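Local coordinates for protein beta-lactamase (Mycobacterium tuberculosis, PDB 4WHI) that is of unknown detailed function but forms the C-terminal domain of a penicillin-binding protein named as a beta-lactamase, at residues G31-T36 with L42-G47; T64-T69 with G75-A80; E90-D93 with T99-R102. All blocks are in the same frame, centred on the assembly; numbering follows the deposited sequence.

Interaction 1 of 3, residues G31-T36 with L42-G47; sequences GPATVT and LRLSLG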
loop_
_atom_site.group_PDB
_atom_site.type_symbol
_atom_site.label_atom_id
_atom_site.label_comp_id
_atom_site.label_asym_id
_atom_site.label_seq_id
_atom_site.Cartn_x
_atom_site.Cartn_y
_atom_site.Cartn_z
ATOM N N GLY A 31 -5.466 11.176 8.401
ATOM C CA GLY A 31 -5.600 10.223 9.494
ATOM C C GLY A 31 -4.601 9.096 9.311
ATOM O O GLY A 31 -3.887 9.046 8.307
ATOM N N PRO A 32 -4.537 8.176 10.278
ATOM C CA PRO A 32 -3.495 7.152 10.214
ATOM C C PRO A 32 -3.716 6.106 9.133
ATOM O O PRO A 32 -4.855 5.802 8.792
ATOM C CB PRO A 32 -3.560 6.502 11.594
ATOM C CG PRO A 32 -4.964 6.716 12.044
ATOM C CD PRO A 32 -5.356 8.060 11.497
ATOM N N ALA A 33 -2.618 5.567 8.610
ATOM C CA ALA A 33 -2.660 4.396 7.749
ATOM C C ALA A 33 -2.220 3.233 8.615
ATOM O O ALA A 33 -1.110 3.235 9.140
ATOM C CB ALA A 33 -1.723 4.565 6.576
ATOM N N THR A 34 -3.097 2.253 8.787
ATOM C CA THR A 34 -2.831 1.134 9.677
ATOM C C THR A 34 -2.486 -0.095 8.856
ATOM O O THR A 34 -3.280 -0.538 8.034
ATOM C CB THR A 34 -4.037 0.860 10.596
ATOM O OG1 THR A 34 -4.312 2.037 11.363
ATOM C CG2 THR A 34 -3.745 -0.288 11.549
ATOM N N VAL A 35 -1.288 -0.630 9.083
ATOM C CA VAL A 35 -0.798 -1.794 8.357
ATOM C C VAL A 35 -0.776 -2.977 9.325
ATOM O O VAL A 35 -0.158 -2.912 10.393
ATOM C CB VAL A 35 0.593 -1.540 7.743
ATOM C CG1 VAL A 35 1.071 -2.767 6.984
ATOM C CG2 VAL A 35 0.556 -0.326 6.820
ATOM N N THR A 36 -1.490 -4.036 8.955
ATOM C CA THR A 36 -1.621 -5.223 9.785
ATOM C C THR A 36 -1.296 -6.463 8.961
ATOM O O THR A 36 -1.284 -6.427 7.728
ATOM C CB THR A 36 -3.043 -5.365 10.383
ATOM O OG1 THR A 36 -4.009 -5.429 9.325
ATOM C CG2 THR A 36 -3.377 -4.211 11.342
ATOM N N LEU A 42 -0.237 -8.807 4.128
ATOM C CA LEU A 42 -0.256 -7.442 4.641
ATOM C C LEU A 42 -1.529 -6.754 4.145
ATOM O O LEU A 42 -1.937 -6.930 2.989
ATOM C CB LEU A 42 0.959 -6.628 4.189
ATOM C CG LEU A 42 2.312 -6.825 4.862
ATOM C CD1 LEU A 42 3.326 -5.889 4.220
ATOM C CD2 LEU A 42 2.242 -6.575 6.358
ATOM N N ARG A 43 -2.150 -5.990 5.031
ATOM C CA ARG A 43 -3.331 -5.192 4.703
ATOM C C ARG A 43 -3.107 -3.742 5.109
ATOM O O ARG A 43 -2.414 -3.465 6.087
ATOM C CB ARG A 43 -4.569 -5.714 5.430
ATOM C CG ARG A 43 -4.826 -7.211 5.276
ATOM C CD ARG A 43 -4.278 -8.020 6.448
ATOM N NE ARG A 43 -4.861 -7.544 7.694
ATOM C CZ ARG A 43 -6.060 -7.892 8.160
ATOM N NH1 ARG A 43 -6.809 -8.785 7.521
ATOM N NH2 ARG A 43 -6.501 -7.356 9.283
ATOM N N LEU A 44 -3.708 -2.836 4.341
ATOM C CA LEU A 44 -3.679 -1.403 4.591
ATOM C C LEU A 44 -5.101 -0.930 4.901
ATOM O O LEU A 44 -6.004 -1.122 4.080
ATOM C CB LEU A 44 -3.158 -0.685 3.344
ATOM C CG LEU A 44 -3.256 0.836 3.275
ATOM C CD1 LEU A 44 -2.374 1.460 4.341
ATOM C CD2 LEU A 44 -2.839 1.325 1.896
ATOM N N SER A 45 -5.299 -0.340 6.078
ATOM C CA SER A 45 -6.598 0.226 6.470
ATOM C C SER A 45 -6.520 1.750 6.563
ATOM O O SER A 45 -5.609 2.294 7.187
ATOM C CB SER A 45 -7.055 -0.335 7.814
ATOM O OG SER A 45 -7.195 -1.740 7.768
ATOM N N LEU A 46 -7.489 2.426 5.947
ATOM C CA LEU A 46 -7.533 3.885 5.905
ATOM C C LEU A 46 -8.916 4.404 6.290
ATOM O O LEU A 46 -9.925 3.809 5.943
ATOM C CB LEU A 46 -7.221 4.370 4.499
ATOM C CG LEU A 46 -5.833 4.061 3.952
ATOM C CD1 LEU A 46 -5.866 4.050 2.430
ATOM C CD2 LEU A 46 -4.837 5.070 4.491
ATOM N N GLY A 47 -8.946 5.527 6.998
ATOM C CA GLY A 47 -10.187 6.223 7.295
ATOM C C GLY A 47 -10.880 5.726 8.549
ATOM O O GLY A 47 -10.563 4.648 9.051
HETATM O O HOH W 1 -6.033 3.611 10.139
HETATM O O HOH W 2 -7.052 7.392 8.217
HETATM O O HOH W 3 -4.823 -2.983 8.337
#
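Ala33 and Val35 press their methyl groups against a row of leucines, and this apolar face of the paired strands is the tightly packed one. The CB of Ala33 meets Leu46 CD2 at 3.8 Å and Leu44 CD1 at 3.9 Å, wedged between two neighbouring branches. Farther along, Val35 CG1 meets Leu42 CD2 at 4.0 Å; with CG1 anti to the backbone N (chi1 -180°), the valine turns this branch toward Leu42 and leaves CG2 near Leu44. Leu87 and Leu89 of strand 86-89 press on the same face from across the fold.

The other face, that of Thr34, Thr36, Arg43 and Ser45, is polar and hydrated. Arg43 folds back through bends at chi2 and chi3, bringing its guanidinium edge to the Thr36 hydroxyl: NE donates to OG1 at 2.8 Å and NH2 to the same OG1 at 3.2 Å, both nearly in the guanidinium plane. A water joins that hydroxyl to Thr34 O and Ser45 OG, while Ser45 OG also bonds Thr52 of the next strand. Where the chains part, a second water takes the Gly47 N-H and donates to Pro32 O.

Between the faces, Thr34 and Ser45 form a hydrogen-bonded pair, Thr34 N to Ser45 O at 3.0 Å, and Thr36 and Arg43 form another. The antiparallel register of two consecutive strands makes this a beta hairpin, its apolar face suited to covering a core.

Interaction 2 of 3, residues T64-T69 with G75-A80; sequences TFTLST and GSISKA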
loop_
_atom_site.group_PDB
_atom_site.type_symbol
_atom_site.label_atom_id
_atom_site.label_comp_id
_atom_site.label_asym_id
_atom_site.label_seq_id
_atom_site.Cartn_x
_atom_site.Cartn_y
_atom_site.Cartn_z
ATOM N N THR A 64 1.580 -2.785 -3.775
ATOM C CA THR A 64 0.459 -2.113 -4.411
ATOM C C THR A 64 -0.857 -2.569 -3.814
ATOM O O THR A 64 -0.952 -3.637 -3.193
ATOM C CB THR A 64 0.415 -2.347 -5.936
ATOM O OG1 THR A 64 0.286 -3.742 -6.199
ATOM C CG2 THR A 64 1.665 -1.779 -6.650
ATOM N N PHE A 65 -1.874 -1.740 -4.006
ATOM C CA PHE A 65 -3.239 -2.139 -3.739
ATOM C C PHE A 65 -4.124 -1.725 -4.913
ATOM O O PHE A 65 -3.727 -0.908 -5.758
ATOM C CB PHE A 65 -3.740 -1.583 -2.404
ATOM C CG PHE A 65 -3.701 -0.083 -2.297
ATOM C CD1 PHE A 65 -2.524 0.581 -1.965
ATOM C CD2 PHE A 65 -4.855 0.669 -2.476
ATOM C CE1 PHE A 65 -2.490 1.960 -1.854
ATOM C CE2 PHE A 65 -4.826 2.051 -2.359
ATOM C CZ PHE A 65 -3.644 2.697 -2.047
ATOM N N THR A 66 -5.306 -2.323 -4.982
ATOM C CA THR A 66 -6.249 -2.035 -6.062
ATOM C C THR A 66 -7.428 -1.253 -5.493
ATOM O O THR A 66 -7.953 -1.589 -4.431
ATOM C CB THR A 66 -6.728 -3.322 -6.768
ATOM O OG1 THR A 66 -7.160 -4.281 -5.796
ATOM C CG2 THR A 66 -5.597 -3.939 -7.595
ATOM N N LEU A 67 -7.835 -0.207 -6.207
ATOM C CA LEU A 67 -8.838 0.715 -5.702
ATOM C C LEU A 67 -10.220 0.067 -5.672
ATOM O O LEU A 67 -10.502 -0.855 -6.436
ATOM C CB LEU A 67 -8.839 2.006 -6.524
ATOM C CG LEU A 67 -7.504 2.771 -6.527
ATOM C CD1 LEU A 67 -7.645 4.089 -7.277
ATOM C CD2 LEU A 67 -7.001 3.013 -5.112
ATOM N N SER A 68 -11.057 0.550 -4.760
ATOM C CA SER A 68 -12.358 -0.046 -4.490
ATOM C C SER A 68 -13.389 0.333 -5.550
ATOM O O SER A 68 -13.167 1.236 -6.363
ATOM C CB SER A 68 -12.859 0.383 -3.114
ATOM O OG SER A 68 -13.483 1.652 -3.170
ATOM N N THR A 69 -14.533 -0.343 -5.504
ATOM C CA THR A 69 -15.628 -0.086 -6.436
ATOM C C THR A 69 -16.289 1.288 -6.228
ATOM O O THR A 69 -17.029 1.753 -7.100
ATOM C CB THR A 69 -16.690 -1.205 -6.370
ATOM O OG1 THR A 69 -17.154 -1.349 -5.027
ATOM C CG2 THR A 69 -16.104 -2.531 -6.842
ATOM N N GLY A 75 -10.081 -0.996 -9.327
ATOM C CA GLY A 75 -9.139 -1.962 -9.854
ATOM C C GLY A 75 -7.847 -1.370 -10.367
ATOM O O GLY A 75 -6.946 -2.112 -10.739
ATOM N N SER A 76 -7.737 -0.043 -10.405
ATOM C CA SER A 76 -6.462 0.564 -10.758
ATOM C C SER A 76 -5.458 0.312 -9.627
ATOM O O SER A 76 -5.826 0.201 -8.452
ATOM C CB SER A 76 -6.605 2.054 -11.103
ATOM O OG SER A 76 -7.159 2.793 -10.044
ATOM N N ILE A 77 -4.196 0.190 -10.014
ATOM C CA ILE A 77 -3.115 -0.195 -9.117
ATOM C C ILE A 77 -2.485 1.073 -8.545
ATOM O O ILE A 77 -2.184 2.022 -9.274
ATOM C CB ILE A 77 -2.087 -1.083 -9.863
ATOM C CG1 ILE A 77 -2.757 -2.405 -10.262
ATOM C CG2 ILE A 77 -0.875 -1.372 -8.998
ATOM C CD1 ILE A 77 -1.902 -3.333 -11.100
ATOM N N SER A 78 -2.301 1.086 -7.229
ATOM C CA SER A 78 -1.778 2.251 -6.522
ATOM C C SER A 78 -0.608 1.812 -5.644
ATOM O O SER A 78 -0.681 0.769 -5.000
ATOM C CB SER A 78 -2.884 2.860 -5.669
ATOM O OG SER A 78 -2.475 4.079 -5.094
ATOM N N LYS A 79 0.475 2.586 -5.645
ATOM C CA LYS A 79 1.691 2.214 -4.904
ATOM C C LYS A 79 1.708 2.639 -3.441
ATOM O O LYS A 79 1.297 3.750 -3.083
ATOM C CB LYS A 79 2.955 2.764 -5.584
ATOM C CG LYS A 79 3.363 2.023 -6.843
ATOM C CD LYS A 79 4.753 2.439 -7.292
ATOM C CE LYS A 79 4.900 2.361 -8.804
ATOM N NZ LYS A 79 4.404 1.073 -9.359
ATOM N N ALA A 80 2.236 1.731 -2.623
ATOM C CA ALA A 80 2.499 1.949 -1.209
ATOM C C ALA A 80 3.969 1.648 -0.956
ATOM O O ALA A 80 4.385 0.489 -0.986
ATOM C CB ALA A 80 1.620 1.041 -0.371
#
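Phe65 lays one ring face over the CB of Ser78, which sits 3.7 Å above the ring plane, displaced toward the rim, in a CH-pi contact. The phenylalanine CG lies between its backbone N and carbonyl carbon (chi1 59°), which swings the ring across to the partner strand, with Ala80 CB at its edge. Phe53 and Leu55 of strand 51-59 meet the same ring, which therefore belongs to the interior.

On the reverse face Thr64 reaches diagonally to Ile77. Ile77 CG2 lies 3.5 Å from both Thr64 CB and Thr64 CG2, closer than carbons usually pack, while the Ile77 residue as a whole remains exposed.

The backbones pair through Phe65 and Ser78, with Ser78 N to Phe65 O at 2.9 Å. Beyond the regular strands Leu67 N still donates to Ser76 O at 3.0 Å, and Gly75 N reaches Leu67 O from well above the carbonyl plane. Leu67 CD1 lies beside Ser76 OG, whose hydroxyl bonds Leu73 O in the connecting loop. Pairing that outlasts the strands in this way, leading into the connection of residues 70-74, marks the loop end of an antiparallel beta hairpin.

Interaction 3 of 3, residues E90-D93 with T99-R102; sequences EYYD and TFTR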
loop_
_atom_site.group_PDB
_atom_site.type_symbol
_atom_site.label_atom_id
_atom_site.label_comp_id
_atom_site.label_asym_id
_atom_site.label_seq_id
_atom_site.Cartn_x
_atom_site.Cartn_y
_atom_site.Cartn_z
ATOM N N GLU A 90 1.014 6.945 -2.946
ATOM C CA GLU A 90 0.938 7.848 -4.091
ATOM C C GLU A 90 -0.472 8.404 -4.316
ATOM O O GLU A 90 -0.621 9.561 -4.711
ATOM C CB GLU A 90 1.501 7.203 -5.358
ATOM C CG GLU A 90 0.786 5.951 -5.827
ATOM C CD GLU A 90 1.095 5.589 -7.277
ATOM O OE1 GLU A 90 1.656 6.422 -8.017
ATOM O OE2 GLU A 90 0.770 4.460 -7.682
ATOM N N TYR A 91 -1.499 7.601 -4.026
ATOM C CA TYR A 91 -2.887 8.044 -4.179
ATOM C C TYR A 91 -3.170 9.348 -3.429
ATOM O O TYR A 91 -3.954 10.185 -3.900
ATOM C CB TYR A 91 -3.867 6.970 -3.694
ATOM C CG TYR A 91 -5.314 7.311 -3.979
ATOM C CD1 TYR A 91 -5.861 7.099 -5.239
ATOM C CD2 TYR A 91 -6.129 7.862 -2.993
ATOM C CE1 TYR A 91 -7.179 7.422 -5.511
ATOM C CE2 TYR A 91 -7.450 8.187 -3.254
ATOM C CZ TYR A 91 -7.971 7.968 -4.515
ATOM O OH TYR A 91 -9.282 8.281 -4.782
ATOM N N TYR A 92 -2.532 9.505 -2.270
ATOM C CA TYR A 92 -2.801 10.617 -1.361
ATOM C C TYR A 92 -1.725 11.695 -1.373
ATOM O O TYR A 92 -1.723 12.572 -0.502
ATOM C CB TYR A 92 -2.925 10.089 0.066
ATOM C CG TYR A 92 -4.147 9.252 0.297
ATOM C CD1 TYR A 92 -5.395 9.843 0.456
ATOM C CD2 TYR A 92 -4.060 7.877 0.367
ATOM C CE1 TYR A 92 -6.525 9.076 0.675
ATOM C CE2 TYR A 92 -5.181 7.098 0.581
ATOM C CZ TYR A 92 -6.412 7.703 0.737
ATOM O OH TYR A 92 -7.521 6.925 0.953
ATOM N N ASP A 93 -0.824 11.651 -2.348
ATOM C CA ASP A 93 0.374 12.486 -2.300
ATOM C C ASP A 93 0.392 13.616 -3.334
ATOM O O ASP A 93 1.449 14.198 -3.587
ATOM C CB ASP A 93 1.620 11.605 -2.469
ATOM C CG ASP A 93 2.857 12.185 -1.785
ATOM O OD1 ASP A 93 2.713 12.943 -0.805
ATOM O OD2 ASP A 93 3.982 11.866 -2.215
ATOM N N THR A 99 2.680 11.194 2.849
ATOM C CA THR A 99 3.590 10.429 3.681
ATOM C C THR A 99 2.994 10.259 5.072
ATOM O O THR A 99 2.491 11.206 5.681
ATOM C CB THR A 99 4.985 11.070 3.746
ATOM O OG1 THR A 99 5.493 11.188 2.413
ATOM C CG2 THR A 99 5.939 10.212 4.573
ATOM N N PHE A 100 3.047 9.020 5.546
ATOM C CA PHE A 100 2.496 8.624 6.823
ATOM C C PHE A 100 3.669 8.086 7.638
ATOM O O PHE A 100 4.501 7.351 7.100
ATOM C CB PHE A 100 1.436 7.537 6.622
ATOM C CG PHE A 100 0.266 7.964 5.769
ATOM C CD1 PHE A 100 0.411 8.159 4.401
ATOM C CD2 PHE A 100 -0.989 8.138 6.331
ATOM C CE1 PHE A 100 -0.664 8.543 3.616
ATOM C CE2 PHE A 100 -2.070 8.517 5.550
ATOM C CZ PHE A 100 -1.906 8.729 4.196
ATOM N N THR A 101 3.741 8.451 8.918
ATOM C CA THR A 101 4.924 8.161 9.745
ATOM C C THR A 101 4.577 7.439 11.044
ATOM O O THR A 101 3.763 7.922 11.830
ATOM C CB THR A 101 5.680 9.461 10.075
ATOM O OG1 THR A 101 5.962 10.158 8.862
ATOM C CG2 THR A 101 6.997 9.174 10.793
ATOM N N ARG A 102 5.200 6.286 11.277
ATOM C CA ARG A 102 4.914 5.500 12.484
ATOM C C ARG A 102 5.870 5.874 13.603
ATOM O O ARG A 102 6.846 6.588 13.374
ATOM C CB ARG A 102 4.965 3.989 12.214
ATOM C CG ARG A 102 6.333 3.449 11.861
ATOM C CD ARG A 102 6.341 1.932 11.746
ATOM N NE ARG A 102 7.595 1.489 11.152
ATOM C CZ ARG A 102 7.845 0.259 10.708
ATOM N NH1 ARG A 102 6.930 -0.700 10.798
ATOM N NH2 ARG A 102 9.032 -0.013 10.177
ATOM O OXT ARG A 102 5.670 5.475 14.753
HETATM O O HOH W 4 4.947 13.493 0.853
#
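Tyr92 meets Phe100 with its CB and the near side of its ring: CB stands at the edge of the phenylalanine ring, near its plane, 4.5 Å from Phe100 CZ. The two ring planes are steeply inclined to each other, at about 75°, and the contact is a light apolar touch. Phe100 reaches it because CG lies anti to the carbonyl carbon (chi1 -61°), which carries the ring from its strand toward the turn.

On the other side of Tyr92, Tyr91 aims an edge at the phenol face. Tyr91 CD2 stands 3.6 Å above the Tyr92 ring plane, over the ring centre, and these planes are nearly perpendicular, at about 80°. The bend that brings consecutive tyrosines together is a short 3-10 turn, in which Asp93 N donates to Glu90 O at 3.2 Å.

The polar link is indirect. A water donates to Asp93 OD1 at 2.8 Å and lies at the same distance from Thr99 OG1, bridging side chains that do not themselves touch. Asp93 OD1 also accepts from Gly98 N, and Asn88 ND2 bonds both Asp93 OD2 and Thr99 OG1.

The contact spans the two ends of the connection between strand 86-89 and the last strand, 99-101. Phe100 lies over Leu89 of the former and Tyr25 of strand 23-25, while Thr101 pairs through its backbone with Ala26, bringing the chain's last strand beside its first.

In the fold
The three contacts are successive steps along one antiparallel meander, and their chemistry follows their position. Interactions 1 and 2 are hairpins stitched by backbone hydrogen bonds, each with one face turned to a shared interior, where Leu44 CD2 meets Phe65 CE1 at 3.8 Å. Their outward faces differ: interaction 1 carries a hydrated arginine-threonine network, interaction 2 an exposed isoleucine and threonine beside the buried Thr64. Interaction 3 buries far less surface and relies on a light apolar touch and a water bridge, yet it ties to both others. Phe100 and Tyr92 extend the core beneath residues 31-36 and 42-47, whereas Glu90 OE2 accepts from Lys79 N at the edge of interaction 2.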